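Local coordinates for protein thymidylate synthase (Enterobacteria phage T4, PDB 1TIS) that catalyses the reductive methylation of dUMP to dTMP, with 5,10-methylenetetrahydrofolate as carbon donor and reductant, and works as a homodimer, at residues G25-W36 and L209-M220. Sequence-based numbering, arbitrary orientation.
Sequences GTIALFGSKLRW and LIFSGGNTHIYM
Ile27 pairs with Ile218 and Leu29 with Thr216, then Ser32 with Gly213, Leu34 with Phe211 and Trp36 with Leu209, so two antiparallel ladders follow one another. Residues 26-30 run against 216-219 at 173°, and 33-36 against 209-213 at 171°. Ile218 N to Ile27 O is 3.0 Å, almost straight at 169°; Leu29 N to Thr216 O, Gly213 N to Ser32 O, Phe211 N to Leu34 O and Leu209 N to Trp36 O carry the rest, whereas the bonds from Thr216 N, Ser32 N and Leu34 N are weak. Between the ladders both chains turn together, and Gly214 O takes Gly31 N (3.1 Å) and Thr216 N (3.0 Å) from opposite faces of its carbonyl plane. Ser32 OG and Thr216 OG1, each anti to its carbonyl carbon and so turned toward the other across this corner, share a hydrogen bond (3.1 Å).

Apolar contacts gather on the face bearing Leu34, Trp36, Leu209 and Phe211, toward helix 184-202. Leu209 CG lies 3.6 Å from Trp36 CE3, while Phe211 CB meets the edge of the indole at CZ3 (3.8 Å), and Leu34 CG approaches the rim of the Phe211 ring. Beyond the corner, on the face with Thr26, Ala28 CB packs on His217 CB (3.4 Å). Lys33 extends past Ser212 to Ser32 O of the second subunit.

Such paired, kinked strands belong to the thymidylate synthase beta-sheet, which packs against its dimer mate; here His217, Ile218 and Tyr219 probably contribute to the dUMP site, as in relatives.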
ATOM      1  N   GLY A  25       0.842 -21.331 -16.112  1.00 56.59           N
ATOM      2  CA  GLY A  25      -0.483 -20.867 -15.765  1.00 51.75           C
ATOM      3  C   GLY A  25      -0.537 -20.688 -14.244  1.00 45.21           C
ATOM      4  O   GLY A  25       0.243 -21.307 -13.499  1.00 47.40           O
ATOM      5  N   THR A  26      -1.502 -19.912 -13.763  1.00 37.15           N
ATOM      6  CA  THR A  26      -1.672 -19.611 -12.352  1.00 29.41           C
ATOM      7  C   THR A  26      -3.180 -19.400 -12.195  1.00 27.46           C
ATOM      8  O   THR A  26      -3.855 -19.102 -13.194  1.00 29.37           O
ATOM      9  CB  THR A  26      -0.907 -18.303 -12.016  1.00 28.85           C
ATOM     10  OG1 THR A  26       0.376 -18.368 -12.607  1.00 30.38           O
ATOM     11  CG2 THR A  26      -0.633 -18.125 -10.550  1.00 25.62           C
ATOM     12  N   ILE A  27      -3.774 -19.598 -11.020  1.00 23.63           N
ATOM     13  CA  ILE A  27      -5.147 -19.152 -10.738  1.00 21.84           C
ATOM     14  C   ILE A  27      -4.804 -18.022  -9.753  1.00 22.53           C
ATOM     15  O   ILE A  27      -3.966 -18.259  -8.856  1.00 28.90           O
ATOM     16  CB  ILE A  27      -5.946 -20.324 -10.100  1.00 21.30           C
ATOM     17  CG1 ILE A  27      -6.782 -20.933 -11.213  1.00 22.02           C
ATOM     18  CG2 ILE A  27      -6.841 -19.891  -8.929  1.00 20.15           C
ATOM     19  CD1 ILE A  27      -8.045 -20.139 -11.648  1.00 19.83           C
ATOM     20  N   ALA A  28      -5.334 -16.797  -9.850  1.00 12.52           N
ATOM     21  CA  ALA A  28      -4.846 -15.715  -9.019  1.00  4.38           C
ATOM     22  C   ALA A  28      -5.913 -14.676  -8.858  1.00  7.09           C
ATOM     23  O   ALA A  28      -6.768 -14.621  -9.722  1.00  8.15           O
ATOM     24  CB  ALA A  28      -3.664 -15.058  -9.668  1.00  4.53           C
ATOM     25  N   LEU A  29      -5.925 -13.799  -7.854  1.00 10.00           N
ATOM     26  CA  LEU A  29      -6.990 -12.831  -7.644  1.00 12.26           C
ATOM     27  C   LEU A  29      -6.212 -11.604  -7.194  1.00 15.72           C
ATOM     28  O   LEU A  29      -5.326 -11.681  -6.333  1.00 16.40           O
ATOM     29  CB  LEU A  29      -7.931 -13.403  -6.536  1.00 15.68           C
ATOM     30  CG  LEU A  29      -9.193 -12.759  -5.891  1.00 14.20           C
ATOM     31  CD1 LEU A  29     -10.447 -12.847  -6.748  1.00  5.98           C
ATOM     32  CD2 LEU A  29      -9.503 -13.557  -4.643  1.00 12.40           C
ATOM     33  N   PHE A  30      -6.504 -10.451  -7.787  1.00 18.23           N
ATOM     34  CA  PHE A  30      -5.857  -9.176  -7.416  1.00 16.58           C
ATOM     35  C   PHE A  30      -6.657  -8.393  -6.378  1.00 14.06           C
ATOM     36  O   PHE A  30      -7.783  -7.961  -6.649  1.00 22.99           O
ATOM     37  CB  PHE A  30      -5.673  -8.297  -8.685  1.00 15.38           C
ATOM     38  CG  PHE A  30      -5.168  -6.870  -8.490  1.00 14.24           C
ATOM     39  CD1 PHE A  30      -3.861  -6.638  -8.084  1.00 10.16           C
ATOM     40  CD2 PHE A  30      -6.035  -5.804  -8.738  1.00 13.06           C
ATOM     41  CE1 PHE A  30      -3.433  -5.341  -7.923  1.00  7.94           C
ATOM     42  CE2 PHE A  30      -5.595  -4.507  -8.577  1.00 10.65           C
ATOM     43  CZ  PHE A  30      -4.293  -4.285  -8.169  1.00  9.51           C
ATOM     44  N   GLY A  31      -6.150  -8.201  -5.188  1.00  8.97           N
ATOM     45  CA  GLY A  31      -6.860  -7.368  -4.259  1.00  4.62           C
ATOM     46  C   GLY A  31      -7.276  -8.157  -3.075  1.00  7.48           C
ATOM     47  O   GLY A  31      -8.449  -8.400  -2.947  1.00 13.73           O
ATOM     48  N   SER A  32      -6.432  -8.585  -2.157  1.00 14.59           N
ATOM     49  CA  SER A  32      -6.881  -9.324  -0.975  1.00 17.25           C
ATOM     50  C   SER A  32      -6.558  -8.515   0.287  1.00 19.26           C
ATOM     51  O   SER A  32      -5.845  -7.526   0.209  1.00 24.31           O
ATOM     52  CB  SER A  32      -6.172 -10.668  -0.984  1.00 15.26           C
ATOM     53  OG  SER A  32      -6.071 -11.067  -2.350  1.00 11.98           O
ATOM     54  N   LYS A  33      -7.041  -8.838   1.476  1.00 23.70           N
ATOM     55  CA  LYS A  33      -6.711  -8.188   2.739  1.00 16.31           C
ATOM     56  C   LYS A  33      -7.163  -9.188   3.810  1.00 15.22           C
ATOM     57  O   LYS A  33      -8.114  -9.946   3.590  1.00 12.17           O
ATOM     58  CB  LYS A  33      -7.457  -6.870   2.837  1.00 15.31           C
ATOM     59  CG  LYS A  33      -7.548  -6.250   4.222  1.00 19.74           C
ATOM     60  CD  LYS A  33      -7.833  -4.745   4.139  1.00 24.32           C
ATOM     61  CE  LYS A  33      -6.543  -4.103   3.635  1.00 26.77           C
ATOM     62  NZ  LYS A  33      -6.660  -2.691   3.351  1.00 29.26           N
ATOM     63  N   LEU A  34      -6.496  -9.340   4.933  1.00 12.45           N
ATOM     64  CA  LEU A  34      -6.947 -10.252   5.981  1.00 13.14           C
ATOM     65  C   LEU A  34      -6.691  -9.508   7.296  1.00 15.51           C
ATOM     66  O   LEU A  34      -6.003  -8.486   7.210  1.00 20.90           O
ATOM     67  CB  LEU A  34      -6.123 -11.526   5.967  1.00  9.20           C
ATOM     68  CG  LEU A  34      -5.953 -12.351   4.699  1.00  4.93           C
ATOM     69  CD1 LEU A  34      -5.004 -13.476   5.029  1.00  4.19           C
ATOM     70  CD2 LEU A  34      -7.261 -12.940   4.198  1.00  2.01           C
ATOM     71  N   ARG A  35      -7.150  -9.864   8.506  1.00 12.21           N
ATOM     72  CA  ARG A  35      -6.750  -9.149   9.717  1.00 15.18           C
ATOM     73  C   ARG A  35      -6.513 -10.177  10.801  1.00 15.19           C
ATOM     74  O   ARG A  35      -7.310 -11.106  10.914  1.00 22.86           O
ATOM     75  CB  ARG A  35      -7.825  -8.137  10.166  1.00 13.55           C
ATOM     76  CG  ARG A  35      -9.269  -8.584  10.093  1.00 31.89           C
ATOM     77  CD  ARG A  35     -10.033  -8.519   8.743  1.00 40.69           C
ATOM     78  NE  ARG A  35     -11.275  -9.288   8.882  1.00 50.07           N
ATOM     79  CZ  ARG A  35     -11.756 -10.099   7.919  1.00 56.42           C
ATOM     80  NH1 ARG A  35     -11.192 -10.175   6.701  1.00 59.68           N
ATOM     81  NH2 ARG A  35     -12.851 -10.838   8.158  1.00 56.99           N
ATOM     82  N   TRP A  36      -5.456 -10.097  11.607  1.00 17.90           N
ATOM     83  CA  TRP A  36      -5.123 -11.088  12.634  1.00 20.27           C
ATOM     84  C   TRP A  36      -5.062 -10.452  13.998  1.00 19.32           C
ATOM     85  O   TRP A  36      -4.485  -9.376  14.116  1.00 17.78           O
ATOM     86  CB  TRP A  36      -3.731 -11.742  12.472  1.00 20.78           C
ATOM     87  CG  TRP A  36      -3.548 -12.611  11.253  1.00 12.32           C
ATOM     88  CD1 TRP A  36      -3.888 -13.929  11.266  1.00 11.27           C
ATOM     89  CD2 TRP A  36      -3.116 -12.156  10.047  1.00 15.04           C
ATOM     90  NE1 TRP A  36      -3.688 -14.319  10.041  1.00 13.89           N
ATOM     91  CE2 TRP A  36      -3.229 -13.300   9.277  1.00 17.04           C
ATOM     92  CE3 TRP A  36      -2.669 -10.976   9.494  1.00 14.35           C
ATOM     93  CZ2 TRP A  36      -2.891 -13.256   7.927  1.00 16.26           C
ATOM     94  CZ3 TRP A  36      -2.341 -10.943   8.157  1.00 16.08           C
ATOM     95  CH2 TRP A  36      -2.450 -12.073   7.375  1.00  9.59           C
ATOM     96  N   LEU A 209      -2.831  -7.493  13.029  1.00 10.81           N
ATOM     97  CA  LEU A 209      -1.936  -7.585  11.888  1.00  7.55           C
ATOM     98  C   LEU A 209      -2.800  -7.603  10.654  1.00  8.05           C
ATOM     99  O   LEU A 209      -3.601  -8.521  10.578  1.00 13.54           O
ATOM    100  CB  LEU A 209      -1.113  -8.858  11.981  1.00  2.00           C
ATOM    101  CG  LEU A 209       0.004  -9.059  11.000  1.00  3.69           C
ATOM    102  CD1 LEU A 209       1.123  -8.045  11.193  1.00  2.00           C
ATOM    103  CD2 LEU A 209       0.523 -10.478  11.195  1.00  6.33           C
ATOM    104  N   ILE A 210      -2.703  -6.678   9.689  1.00  8.81           N
ATOM    105  CA  ILE A 210      -3.562  -6.616   8.504  1.00  2.00           C
ATOM    106  C   ILE A 210      -2.693  -6.732   7.290  1.00  2.00           C
ATOM    107  O   ILE A 210      -1.596  -6.207   7.298  1.00  2.01           O
ATOM    108  CB  ILE A 210      -4.292  -5.291   8.429  1.00  2.01           C
ATOM    109  CG1 ILE A 210      -4.885  -4.888   9.752  1.00  2.01           C
ATOM    110  CG2 ILE A 210      -5.441  -5.437   7.478  1.00  2.00           C
ATOM    111  CD1 ILE A 210      -5.339  -3.425   9.620  1.00  3.23           C
ATOM    112  N   PHE A 211      -3.118  -7.318   6.196  1.00  2.01           N
ATOM    113  CA  PHE A 211      -2.247  -7.536   5.043  1.00  6.83           C
ATOM    114  C   PHE A 211      -2.993  -7.127   3.795  1.00  7.20           C
ATOM    115  O   PHE A 211      -4.092  -7.679   3.611  1.00  4.65           O
ATOM    116  CB  PHE A 211      -1.854  -9.031   4.943  1.00  7.56           C
ATOM    117  CG  PHE A 211      -1.622  -9.595   3.544  1.00  7.32           C
ATOM    118  CD1 PHE A 211      -0.488  -9.287   2.827  1.00 11.59           C
ATOM    119  CD2 PHE A 211      -2.571 -10.419   2.986  1.00  8.75           C
ATOM    120  CE1 PHE A 211      -0.306  -9.798   1.556  1.00 14.54           C
ATOM    121  CE2 PHE A 211      -2.392 -10.928   1.718  1.00 10.59           C
ATOM    122  CZ  PHE A 211      -1.255 -10.621   0.997  1.00 12.55           C
ATOM    123  N   SER A 212      -2.395  -6.273   2.947  1.00  2.78           N
ATOM    124  CA  SER A 212      -3.077  -5.879   1.737  1.00  2.69           C
ATOM    125  C   SER A 212      -2.402  -6.578   0.578  1.00  2.85           C
ATOM    126  O   SER A 212      -1.168  -6.617   0.476  1.00  7.60           O
ATOM    127  CB  SER A 212      -3.001  -4.392   1.614  1.00  2.82           C
ATOM    128  OG  SER A 212      -3.525  -3.742   2.769  1.00  2.69           O
ATOM    129  N   GLY A 213      -3.171  -7.137  -0.332  1.00  2.02           N
ATOM    130  CA  GLY A 213      -2.580  -7.917  -1.395  1.00  3.06           C
ATOM    131  C   GLY A 213      -2.805  -7.300  -2.755  1.00  2.01           C
ATOM    132  O   GLY A 213      -3.802  -6.614  -3.031  1.00  2.00           O
ATOM    133  N   GLY A 214      -1.779  -7.556  -3.536  1.00  2.04           N
ATOM    134  CA  GLY A 214      -1.832  -7.202  -4.916  1.00  4.05           C
ATOM    135  C   GLY A 214      -2.117  -8.476  -5.690  1.00 10.13           C
ATOM    136  O   GLY A 214      -3.215  -9.051  -5.619  1.00 16.74           O
ATOM    137  N   ASN A 215      -1.168  -8.985  -6.447  1.00  9.19           N
ATOM    138  CA  ASN A 215      -1.456 -10.219  -7.137  1.00  7.92           C
ATOM    139  C   ASN A 215      -1.175 -11.460  -6.308  1.00  8.30           C
ATOM    140  O   ASN A 215      -0.077 -12.046  -6.331  1.00  2.01           O
ATOM    141  CB  ASN A 215      -0.653 -10.253  -8.379  1.00 12.15           C
ATOM    142  CG  ASN A 215      -1.213 -11.232  -9.370  1.00  9.76           C
ATOM    143  OD1 ASN A 215      -1.721 -10.847 -10.416  1.00  8.14           O
ATOM    144  ND2 ASN A 215      -1.134 -12.525  -9.108  1.00 13.31           N
ATOM    145  N   THR A 216      -2.220 -11.842  -5.584  1.00 15.01           N
ATOM    146  CA  THR A 216      -2.311 -13.088  -4.808  1.00 18.00           C
ATOM    147  C   THR A 216      -2.542 -14.235  -5.810  1.00 19.89           C
ATOM    148  O   THR A 216      -3.515 -14.331  -6.568  1.00 15.53           O
ATOM    149  CB  THR A 216      -3.481 -12.956  -3.806  1.00 19.00           C
ATOM    150  OG1 THR A 216      -3.100 -11.965  -2.852  1.00 18.66           O
ATOM    151  CG2 THR A 216      -3.799 -14.241  -3.092  1.00 18.79           C
ATOM    152  N   HIS A 217      -1.591 -15.142  -5.840  1.00 18.97           N
ATOM    153  CA  HIS A 217      -1.639 -16.167  -6.823  1.00 17.39           C
ATOM    154  C   HIS A 217      -1.216 -17.511  -6.249  1.00 23.63           C
ATOM    155  O   HIS A 217      -0.431 -17.572  -5.284  1.00 27.57           O
ATOM    156  CB  HIS A 217      -0.753 -15.661  -7.953  1.00 20.70           C
ATOM    157  CG  HIS A 217       0.744 -15.400  -7.730  1.00 23.48           C
ATOM    158  ND1 HIS A 217       1.711 -16.090  -7.117  1.00 24.76           N
ATOM    159  CD2 HIS A 217       1.358 -14.298  -8.266  1.00 24.92           C
ATOM    160  CE1 HIS A 217       2.855 -15.470  -7.268  1.00 21.42           C
ATOM    161  NE2 HIS A 217       2.616 -14.390  -7.961  1.00 25.79           N
ATOM    162  N   ILE A 218      -1.732 -18.578  -6.854  1.00 25.88           N
ATOM    163  CA  ILE A 218      -1.416 -19.956  -6.534  1.00 28.29           C
ATOM    164  C   ILE A 218      -0.896 -20.475  -7.866  1.00 32.73           C
ATOM    165  O   ILE A 218      -1.565 -20.243  -8.879  1.00 30.36           O
ATOM    166  CB  ILE A 218      -2.682 -20.699  -6.155  1.00 30.91           C
ATOM    167  CG1 ILE A 218      -3.397 -20.084  -4.969  1.00 29.96           C
ATOM    168  CG2 ILE A 218      -2.262 -22.127  -5.869  1.00 36.99           C
ATOM    169  CD1 ILE A 218      -4.715 -20.821  -4.707  1.00 30.60           C
ATOM    170  N   TYR A 219       0.239 -21.178  -7.930  1.00 43.04           N
ATOM    171  CA  TYR A 219       0.795 -21.603  -9.232  1.00 51.34           C
ATOM    172  C   TYR A 219       0.091 -22.850  -9.715  1.00 52.77           C
ATOM    173  O   TYR A 219      -0.328 -23.643  -8.860  1.00 54.41           O
ATOM    174  CB  TYR A 219       2.315 -21.927  -9.162  1.00 52.28           C
ATOM    175  CG  TYR A 219       3.228 -20.698  -9.054  1.00 53.02           C
ATOM    176  CD1 TYR A 219       3.246 -19.756 -10.066  1.00 52.21           C
ATOM    177  CD2 TYR A 219       3.991 -20.493  -7.924  1.00 52.22           C
ATOM    178  CE1 TYR A 219       4.004 -18.616  -9.949  1.00 52.44           C
ATOM    179  CE2 TYR A 219       4.752 -19.352  -7.811  1.00 52.70           C
ATOM    180  CZ  TYR A 219       4.750 -18.416  -8.815  1.00 53.67           C
ATOM    181  OH  TYR A 219       5.456 -17.234  -8.644  1.00 57.17           O
ATOM    182  N   MET A 220      -0.022 -23.104 -11.022  1.00 53.05           N
ATOM    183  CA  MET A 220      -0.710 -24.299 -11.497  1.00 56.23           C
ATOM    184  C   MET A 220       0.045 -25.639 -11.336  1.00 56.86           C
ATOM    185  O   MET A 220      -0.194 -26.628 -12.041  1.00 54.07           O
ATOM    186  CB  MET A 220      -1.092 -24.044 -12.960  1.00 58.78           C
ATOM    187  CG  MET A 220      -2.458 -23.323 -13.091  1.00 62.25           C
ATOM    188  SD  MET A 220      -2.897 -22.548 -14.695  1.00 65.15           S
ATOM    189  CE  MET A 220      -2.835 -23.870 -15.880  1.00 62.14           C
TER